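Local coordinates for 3-oxoacyl-(acyl-carrier protein) synthase II (Thermus thermophilus, PDB 1J3N) that probably catalyses the condensation step that lengthens acyl chains carried on acyl-carrier protein in fatty acid synthesis, at residues P90-T104 / I144-V158. Sequence-based numbering, arbitrary orientation.
Sequences PEDLDPERVGTLVGT and IAMRYGFTGPSSTVV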
ATOM      1  N   PRO A  90     -18.603  16.200  -7.475  1.00 51.48           N
ATOM      2  CA  PRO A  90     -18.525  15.928  -6.035  1.00 52.47           C
ATOM      3  C   PRO A  90     -19.791  16.268  -5.254  1.00 53.29           C
ATOM      4  O   PRO A  90     -20.189  15.535  -4.347  1.00 53.33           O
ATOM      5  CB  PRO A  90     -17.304  16.741  -5.584  1.00 53.02           C
ATOM      6  CG  PRO A  90     -17.090  17.746  -6.699  1.00 53.17           C
ATOM      7  CD  PRO A  90     -17.423  16.956  -7.924  1.00 52.27           C
ATOM      8  N   GLU A  91     -20.428  17.374  -5.621  1.00 53.81           N
ATOM      9  CA  GLU A  91     -21.650  17.823  -4.962  1.00 54.43           C
ATOM     10  C   GLU A  91     -22.812  16.847  -5.143  1.00 53.61           C
ATOM     11  O   GLU A  91     -23.614  16.648  -4.232  1.00 53.30           O
ATOM     12  CB  GLU A  91     -22.047  19.203  -5.494  1.00 56.05           C
ATOM     13  CG  GLU A  91     -21.861  19.365  -7.000  1.00 58.43           C
ATOM     14  CD  GLU A  91     -20.403  19.553  -7.399  1.00 59.33           C
ATOM     15  OE1 GLU A  91     -19.514  19.357  -6.544  1.00 59.83           O
ATOM     16  OE2 GLU A  91     -20.142  19.892  -8.571  1.00 60.86           O
ATOM     17  N   ASP A  92     -22.897  16.242  -6.322  1.00 52.30           N
ATOM     18  CA  ASP A  92     -23.961  15.293  -6.631  1.00 51.36           C
ATOM     19  C   ASP A  92     -23.676  13.901  -6.056  1.00 49.38           C
ATOM     20  O   ASP A  92     -24.360  12.921  -6.376  1.00 48.35           O
ATOM     21  CB  ASP A  92     -24.137  15.221  -8.147  1.00 53.55           C
ATOM     22  CG  ASP A  92     -24.475  16.571  -8.750  1.00 56.10           C
ATOM     23  OD1 ASP A  92     -23.920  17.588  -8.276  1.00 57.73           O
ATOM     24  OD2 ASP A  92     -25.284  16.620  -9.698  1.00 57.87           O
ATOM     25  N   LEU A  93     -22.661  13.829  -5.200  1.00 46.57           N
ATOM     26  CA  LEU A  93     -22.259  12.581  -4.560  1.00 43.07           C
ATOM     27  C   LEU A  93     -22.193  12.763  -3.052  1.00 40.51           C
ATOM     28  O   LEU A  93     -21.795  13.821  -2.568  1.00 40.53           O
ATOM     29  CB  LEU A  93     -20.872  12.151  -5.040  1.00 41.30           C
ATOM     30  CG  LEU A  93     -20.679  11.723  -6.488  1.00 41.90           C
ATOM     31  CD1 LEU A  93     -19.209  11.413  -6.717  1.00 39.84           C
ATOM     32  CD2 LEU A  93     -21.544  10.506  -6.784  1.00 40.43           C
ATOM     33  N   ASP A  94     -22.580  11.733  -2.311  1.00 37.24           N
ATOM     34  CA  ASP A  94     -22.506  11.805  -0.860  1.00 35.31           C
ATOM     35  C   ASP A  94     -21.021  11.584  -0.559  1.00 33.20           C
ATOM     36  O   ASP A  94     -20.502  10.477  -0.713  1.00 31.58           O
ATOM     37  CB  ASP A  94     -23.374  10.711  -0.230  1.00 35.51           C
ATOM     38  CG  ASP A  94     -23.308  10.715   1.278  1.00 35.72           C
ATOM     39  OD1 ASP A  94     -24.153  10.052   1.912  1.00 38.23           O
ATOM     40  OD2 ASP A  94     -22.405  11.374   1.834  1.00 38.33           O
ATOM     41  N   PRO A  95     -20.318  12.644  -0.137  1.00 31.70           N
ATOM     42  CA  PRO A  95     -18.885  12.565   0.172  1.00 29.92           C
ATOM     43  C   PRO A  95     -18.454  11.454   1.123  1.00 29.28           C
ATOM     44  O   PRO A  95     -17.331  10.958   1.025  1.00 28.08           O
ATOM     45  CB  PRO A  95     -18.573  13.961   0.711  1.00 30.51           C
ATOM     46  CG  PRO A  95     -19.882  14.391   1.316  1.00 31.47           C
ATOM     47  CD  PRO A  95     -20.871  13.946   0.278  1.00 29.45           C
ATOM     48  N   GLU A  96     -19.336  11.061   2.037  1.00 28.31           N
ATOM     49  CA  GLU A  96     -19.015  10.010   2.991  1.00 28.94           C
ATOM     50  C   GLU A  96     -19.042   8.634   2.354  1.00 26.81           C
ATOM     51  O   GLU A  96     -18.516   7.679   2.919  1.00 24.26           O
ATOM     52  CB  GLU A  96     -20.004  10.004   4.160  1.00 30.44           C
ATOM     53  CG  GLU A  96     -20.059  11.290   4.952  1.00 34.68           C
ATOM     54  CD  GLU A  96     -20.765  11.109   6.282  1.00 36.75           C
ATOM     55  OE1 GLU A  96     -21.814  10.430   6.316  1.00 37.33           O
ATOM     56  OE2 GLU A  96     -20.271  11.650   7.295  1.00 38.21           O
ATOM     57  N   ARG A  97     -19.654   8.539   1.180  1.00 25.38           N
ATOM     58  CA  ARG A  97     -19.780   7.260   0.495  1.00 25.88           C
ATOM     59  C   ARG A  97     -18.819   7.107  -0.674  1.00 24.89           C
ATOM     60  O   ARG A  97     -18.897   6.138  -1.434  1.00 24.40           O
ATOM     61  CB  ARG A  97     -21.227   7.080   0.029  1.00 27.00           C
ATOM     62  CG  ARG A  97     -22.243   7.158   1.175  1.00 28.14           C
ATOM     63  CD  ARG A  97     -21.961   6.084   2.209  1.00 28.98           C
ATOM     64  NE  ARG A  97     -21.960   4.759   1.596  1.00 30.00           N
ATOM     65  CZ  ARG A  97     -21.489   3.659   2.177  1.00 30.13           C
ATOM     66  NH1 ARG A  97     -20.968   3.712   3.398  1.00 31.03           N
ATOM     67  NH2 ARG A  97     -21.552   2.501   1.535  1.00 30.70           N
ATOM     68  N   VAL A  98     -17.911   8.067  -0.813  1.00 23.57           N
ATOM     69  CA  VAL A  98     -16.926   8.030  -1.880  1.00 24.83           C
ATOM     70  C   VAL A  98     -15.549   7.765  -1.301  1.00 21.86           C
ATOM     71  O   VAL A  98     -15.069   8.510  -0.445  1.00 20.38           O
ATOM     72  CB  VAL A  98     -16.873   9.348  -2.667  1.00 24.85           C
ATOM     73  CG1 VAL A  98     -15.794   9.257  -3.741  1.00 26.63           C
ATOM     74  CG2 VAL A  98     -18.223   9.622  -3.310  1.00 26.87           C
ATOM     75  N   GLY A  99     -14.922   6.696  -1.780  1.00 21.80           N
ATOM     76  CA  GLY A  99     -13.599   6.340  -1.310  1.00 18.11           C
ATOM     77  C   GLY A  99     -12.548   6.645  -2.354  1.00 20.18           C
ATOM     78  O   GLY A  99     -12.865   6.935  -3.516  1.00 18.59           O
ATOM     79  N   THR A 100     -11.290   6.583  -1.933  1.00 20.43           N
ATOM     80  CA  THR A 100     -10.161   6.852  -2.807  1.00 20.62           C
ATOM     81  C   THR A 100      -9.097   5.779  -2.574  1.00 20.41           C
ATOM     82  O   THR A 100      -8.816   5.406  -1.431  1.00 20.99           O
ATOM     83  CB  THR A 100      -9.564   8.254  -2.524  1.00 20.53           C
ATOM     84  OG1 THR A 100      -9.276   8.378  -1.134  1.00 19.94           O
ATOM     85  CG2 THR A 100     -10.540   9.351  -2.901  1.00 23.09           C
ATOM     86  N   LEU A 101      -8.517   5.273  -3.658  1.00 20.62           N
ATOM     87  CA  LEU A 101      -7.499   4.240  -3.557  1.00 18.46           C
ATOM     88  C   LEU A 101      -6.613   4.241  -4.801  1.00 19.47           C
ATOM     89  O   LEU A 101      -6.781   3.420  -5.705  1.00 19.27           O
ATOM     90  CB  LEU A 101      -8.154   2.864  -3.387  1.00 18.04           C
ATOM     91  CG  LEU A 101      -7.492   1.914  -2.365  1.00 17.81           C
ATOM     92  CD1 LEU A 101      -8.212   0.568  -2.374  1.00 17.48           C
ATOM     93  CD2 LEU A 101      -6.022   1.722  -2.692  1.00 16.01           C
ATOM     94  N   VAL A 102      -5.677   5.177  -4.843  1.00 17.71           N
ATOM     95  CA  VAL A 102      -4.756   5.281  -5.967  1.00 19.87           C
ATOM     96  C   VAL A 102      -3.385   4.896  -5.442  1.00 19.47           C
ATOM     97  O   VAL A 102      -2.834   5.565  -4.563  1.00 19.83           O
ATOM     98  CB  VAL A 102      -4.727   6.707  -6.530  1.00 18.96           C
ATOM     99  CG1 VAL A 102      -3.792   6.776  -7.735  1.00 20.47           C
ATOM    100  CG2 VAL A 102      -6.133   7.117  -6.947  1.00 20.35           C
ATOM    101  N   GLY A 103      -2.852   3.792  -5.952  1.00 19.15           N
ATOM    102  CA  GLY A 103      -1.553   3.343  -5.491  1.00 19.13           C
ATOM    103  C   GLY A 103      -0.419   3.847  -6.359  1.00 21.10           C
ATOM    104  O   GLY A 103      -0.643   4.517  -7.370  1.00 19.49           O
ATOM    105  N   THR A 104       0.802   3.533  -5.947  1.00 20.37           N
ATOM    106  CA  THR A 104       1.997   3.924  -6.685  1.00 20.28           C
ATOM    107  C   THR A 104       3.068   2.908  -6.300  1.00 19.42           C
ATOM    108  O   THR A 104       2.963   2.265  -5.266  1.00 20.17           O
ATOM    109  CB  THR A 104       2.454   5.346  -6.289  1.00 17.93           C
ATOM    110  OG1 THR A 104       3.602   5.713  -7.055  1.00 20.47           O
ATOM    111  CG2 THR A 104       2.792   5.403  -4.806  1.00 19.81           C
ATOM    112  N   ILE A 144      -6.498  13.474  -3.489  1.00 21.87           N
ATOM    113  CA  ILE A 144      -7.749  13.358  -4.221  1.00 20.80           C
ATOM    114  C   ILE A 144      -8.917  13.517  -3.251  1.00 21.34           C
ATOM    115  O   ILE A 144      -9.900  14.203  -3.553  1.00 19.60           O
ATOM    116  CB  ILE A 144      -7.840  12.000  -4.956  1.00 21.40           C
ATOM    117  CG1 ILE A 144      -6.860  11.989  -6.145  1.00 22.17           C
ATOM    118  CG2 ILE A 144      -9.261  11.764  -5.432  1.00 21.32           C
ATOM    119  CD1 ILE A 144      -6.525  10.588  -6.675  1.00 20.87           C
ATOM    120  N   ALA A 145      -8.808  12.880  -2.086  1.00 22.13           N
ATOM    121  CA  ALA A 145      -9.848  12.966  -1.063  1.00 23.09           C
ATOM    122  C   ALA A 145     -10.015  14.403  -0.577  1.00 23.63           C
ATOM    123  O   ALA A 145     -11.139  14.868  -0.350  1.00 24.43           O
ATOM    124  CB  ALA A 145      -9.503  12.063   0.114  1.00 22.50           C
ATOM    125  N   MET A 146      -8.894  15.099  -0.413  1.00 24.20           N
ATOM    126  CA  MET A 146      -8.915  16.481   0.055  1.00 26.49           C
ATOM    127  C   MET A 146      -9.502  17.445  -0.968  1.00 26.69           C
ATOM    128  O   MET A 146     -10.288  18.331  -0.623  1.00 25.45           O
ATOM    129  CB  MET A 146      -7.506  16.932   0.429  1.00 29.72           C
ATOM    130  CG  MET A 146      -6.933  16.207   1.635  1.00 33.98           C
ATOM    131  SD  MET A 146      -5.349  16.863   2.167  1.00 39.01           S
ATOM    132  CE  MET A 146      -4.225  16.046   1.057  1.00 39.46           C
ATOM    133  N   ARG A 147      -9.136  17.257  -2.229  1.00 25.71           N
ATOM    134  CA  ARG A 147      -9.613  18.127  -3.290  1.00 27.51           C
ATOM    135  C   ARG A 147     -11.127  18.103  -3.469  1.00 26.48           C
ATOM    136  O   ARG A 147     -11.742  19.144  -3.706  1.00 25.32           O
ATOM    137  CB  ARG A 147      -8.948  17.757  -4.622  1.00 26.39           C
ATOM    138  CG  ARG A 147      -9.203  18.781  -5.720  1.00 28.12           C
ATOM    139  CD  ARG A 147      -8.606  18.389  -7.065  1.00 28.96           C
ATOM    140  NE  ARG A 147      -8.676  19.516  -7.991  1.00 33.87           N
ATOM    141  CZ  ARG A 147      -8.448  19.445  -9.300  1.00 36.60           C
ATOM    142  NH1 ARG A 147      -8.134  18.287  -9.865  1.00 34.50           N
ATOM    143  NH2 ARG A 147      -8.524  20.542 -10.042  1.00 35.46           N
ATOM    144  N   TYR A 148     -11.720  16.917  -3.354  1.00 24.94           N
ATOM    145  CA  TYR A 148     -13.158  16.753  -3.543  1.00 26.44           C
ATOM    146  C   TYR A 148     -13.982  16.562  -2.271  1.00 24.57           C
ATOM    147  O   TYR A 148     -15.206  16.510  -2.329  1.00 26.37           O
ATOM    148  CB  TYR A 148     -13.417  15.581  -4.494  1.00 27.14           C
ATOM    149  CG  TYR A 148     -12.766  15.738  -5.852  1.00 27.93           C
ATOM    150  CD1 TYR A 148     -13.125  16.783  -6.707  1.00 28.98           C
ATOM    151  CD2 TYR A 148     -11.790  14.847  -6.281  1.00 26.70           C
ATOM    152  CE1 TYR A 148     -12.520  16.931  -7.957  1.00 30.44           C
ATOM    153  CE2 TYR A 148     -11.184  14.985  -7.523  1.00 29.26           C
ATOM    154  CZ  TYR A 148     -11.552  16.027  -8.357  1.00 28.37           C
ATOM    155  OH  TYR A 148     -10.946  16.156  -9.587  1.00 30.79           O
ATOM    156  N   GLY A 149     -13.318  16.454  -1.129  1.00 25.37           N
ATOM    157  CA  GLY A 149     -14.028  16.275   0.127  1.00 23.62           C
ATOM    158  C   GLY A 149     -14.609  14.885   0.326  1.00 23.20           C
ATOM    159  O   GLY A 149     -15.575  14.720   1.070  1.00 23.90           O
ATOM    160  N   PHE A 150     -14.032  13.887  -0.341  1.00 21.61           N
ATOM    161  CA  PHE A 150     -14.499  12.510  -0.221  1.00 20.55           C
ATOM    162  C   PHE A 150     -14.010  11.967   1.113  1.00 21.63           C
ATOM    163  O   PHE A 150     -12.804  11.825   1.327  1.00 22.53           O
ATOM    164  CB  PHE A 150     -13.944  11.651  -1.363  1.00 21.15           C
ATOM    165  CG  PHE A 150     -14.352  12.108  -2.746  1.00 21.27           C
ATOM    166  CD1 PHE A 150     -15.604  12.672  -2.974  1.00 21.26           C
ATOM    167  CD2 PHE A 150     -13.510  11.892  -3.834  1.00 23.78           C
ATOM    168  CE1 PHE A 150     -16.018  13.010  -4.252  1.00 21.46           C
ATOM    169  CE2 PHE A 150     -13.909  12.224  -5.127  1.00 22.18           C
ATOM    170  CZ  PHE A 150     -15.168  12.785  -5.342  1.00 23.73           C
ATOM    171  N   THR A 151     -14.937  11.661   2.019  1.00 22.36           N
ATOM    172  CA  THR A 151     -14.549  11.176   3.339  1.00 22.47           C
ATOM    173  C   THR A 151     -14.715   9.671   3.561  1.00 22.46           C
ATOM    174  O   THR A 151     -14.681   9.191   4.704  1.00 22.86           O
ATOM    175  CB  THR A 151     -15.312  11.925   4.449  1.00 24.75           C
ATOM    176  OG1 THR A 151     -16.716  11.715   4.280  1.00 19.60           O
ATOM    177  CG2 THR A 151     -15.012  13.428   4.387  1.00 25.31           C
ATOM    178  N   GLY A 152     -14.919   8.937   2.473  1.00 22.98           N
ATOM    179  CA  GLY A 152     -15.020   7.493   2.563  1.00 21.61           C
ATOM    180  C   GLY A 152     -13.600   6.969   2.745  1.00 21.98           C
ATOM    181  O   GLY A 152     -12.640   7.751   2.665  1.00 20.43           O
ATOM    182  N   PRO A 153     -13.414   5.661   2.986  1.00 21.90           N
ATOM    183  CA  PRO A 153     -12.070   5.098   3.168  1.00 21.30           C
ATOM    184  C   PRO A 153     -11.050   5.606   2.140  1.00 20.23           C
ATOM    185  O   PRO A 153     -11.343   5.666   0.947  1.00 20.69           O
ATOM    186  CB  PRO A 153     -12.317   3.598   3.047  1.00 21.89           C
ATOM    187  CG  PRO A 153     -13.658   3.444   3.694  1.00 22.44           C
ATOM    188  CD  PRO A 153     -14.444   4.612   3.107  1.00 23.45           C
ATOM    189  N   SER A 154      -9.862   5.972   2.614  1.00 18.74           N
ATOM    190  CA  SER A 154      -8.792   6.484   1.758  1.00 18.77           C
ATOM    191  C   SER A 154      -7.543   5.641   1.998  1.00 18.39           C
ATOM    192  O   SER A 154      -6.810   5.863   2.964  1.00 19.70           O
ATOM    193  CB  SER A 154      -8.507   7.954   2.102  1.00 21.00           C
ATOM    194  OG  SER A 154      -7.634   8.555   1.162  1.00 24.72           O
ATOM    195  N   SER A 155      -7.293   4.673   1.118  1.00 20.25           N
ATOM    196  CA  SER A 155      -6.136   3.800   1.289  1.00 20.23           C
ATOM    197  C   SER A 155      -5.169   3.807   0.113  1.00 20.09           C
ATOM    198  O   SER A 155      -5.444   4.380  -0.946  1.00 20.90           O
ATOM    199  CB  SER A 155      -6.592   2.366   1.580  1.00 20.54           C
ATOM    200  OG  SER A 155      -5.527   1.615   2.155  1.00 23.35           O
ATOM    201  N   THR A 156      -4.026   3.158   0.319  1.00 19.75           N
ATOM    202  CA  THR A 156      -2.977   3.095  -0.682  1.00 19.06           C
ATOM    203  C   THR A 156      -2.230   1.769  -0.657  1.00 19.12           C
ATOM    204  O   THR A 156      -1.769   1.334   0.392  1.00 20.66           O
ATOM    205  CB  THR A 156      -1.934   4.219  -0.446  1.00 18.02           C
ATOM    206  OG1 THR A 156      -2.565   5.504  -0.552  1.00 18.49           O
ATOM    207  CG2 THR A 156      -0.800   4.112  -1.456  1.00 17.47           C
ATOM    208  N   VAL A 157      -2.108   1.130  -1.816  1.00 21.48           N
ATOM    209  CA  VAL A 157      -1.372  -0.124  -1.921  1.00 21.44           C
ATOM    210  C   VAL A 157      -0.125   0.131  -2.772  1.00 21.19           C
ATOM    211  O   VAL A 157      -0.150   0.928  -3.719  1.00 20.88           O
ATOM    212  CB  VAL A 157      -2.219  -1.242  -2.584  1.00 24.54           C
ATOM    213  CG1 VAL A 157      -3.424  -1.578  -1.713  1.00 23.97           C
ATOM    214  CG2 VAL A 157      -2.671  -0.802  -3.968  1.00 25.53           C
ATOM    215  N   VAL A 158       0.966  -0.526  -2.401  1.00 19.81           N
ATOM    216  CA  VAL A 158       2.236  -0.411  -3.094  1.00 19.61           C
ATOM    217  C   VAL A 158       2.743  -1.831  -3.309  1.00 20.58           C
ATOM    218  O   VAL A 158       3.277  -2.450  -2.389  1.00 21.21           O
ATOM    219  CB  VAL A 158       3.273   0.383  -2.250  1.00 20.85           C
ATOM    220  CG1 VAL A 158       4.621   0.434  -2.974  1.00 17.79           C
ATOM    221  CG2 VAL A 158       2.755   1.805  -2.000  1.00 20.00           C
TER
HETATM  222  O   HOH W   1     -11.417   9.180   0.414  1.00 16.62           O
HETATM  223  O   HOH W   2      -1.858   7.076  -2.671  1.00 16.63           O
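Pro-90 opens the contact by laying CG obliquely against CD1 of the Tyr-148 ring, while its CB and Leu-93 CD1 both approach CE1 of Phe-150. At Pro-95 the backbone takes over: Thr-151 N donates to Pro-95 O over 2.7 Å, arriving from above the carbonyl plane, and Thr-151 OG1 adds a weak bond to the same oxygen. Val-98 carries the apolar centre. With CG1 anti to the backbone N (chi1 178°), that methyl sits squarely over the Phe-150 ring, 3.4 Å from its centroid, a CH-pi contact; Tyr-148 CB fills the opposite face, so the ring is sandwiched. Cutting Phe-150 back to an alanine is likely to leave Val-98 CG1 and Tyr-148 CB facing a gap.

Thr-100 pairs with Ser-154 in a single parallel bridge: its N gives a nearly straight bond to Pro-153 O (3.0 Å, 163°), and its O receives Ser-155 N at 3.1 Å. Its side chain splits by chemistry. CG2 packs on Ile-144 CG2, 3.7 Å away, and meets the edge of the Phe-150 ring, whereas OG1 lies 2.8 Å from Ser-154 OG and donates to a water that in turn bonds Phe-150 O and Gly-152 O. Further on, Leu-101 CA points its hydrogen at Ser-155 O in a CA-H...O contact, with CD2 alongside, and Val-102 CG2 meets Ile-144 CD1 at 3.5 Å; a second water links Val-102 O to Thr-156 OG1.

Strand 98-103 pairs on its other side with strand 182-189, and His-399 and Arg-283 of the second subunit bind Ser-154 O and Thr-151 O. Within this thiolase-type fold, then, backbone bonds and a bound water take up the backbone N and O and the hydroxyl of Thr-100, while the sandwiched Phe-150 joins the end of helix 139-148 to the start of the strand.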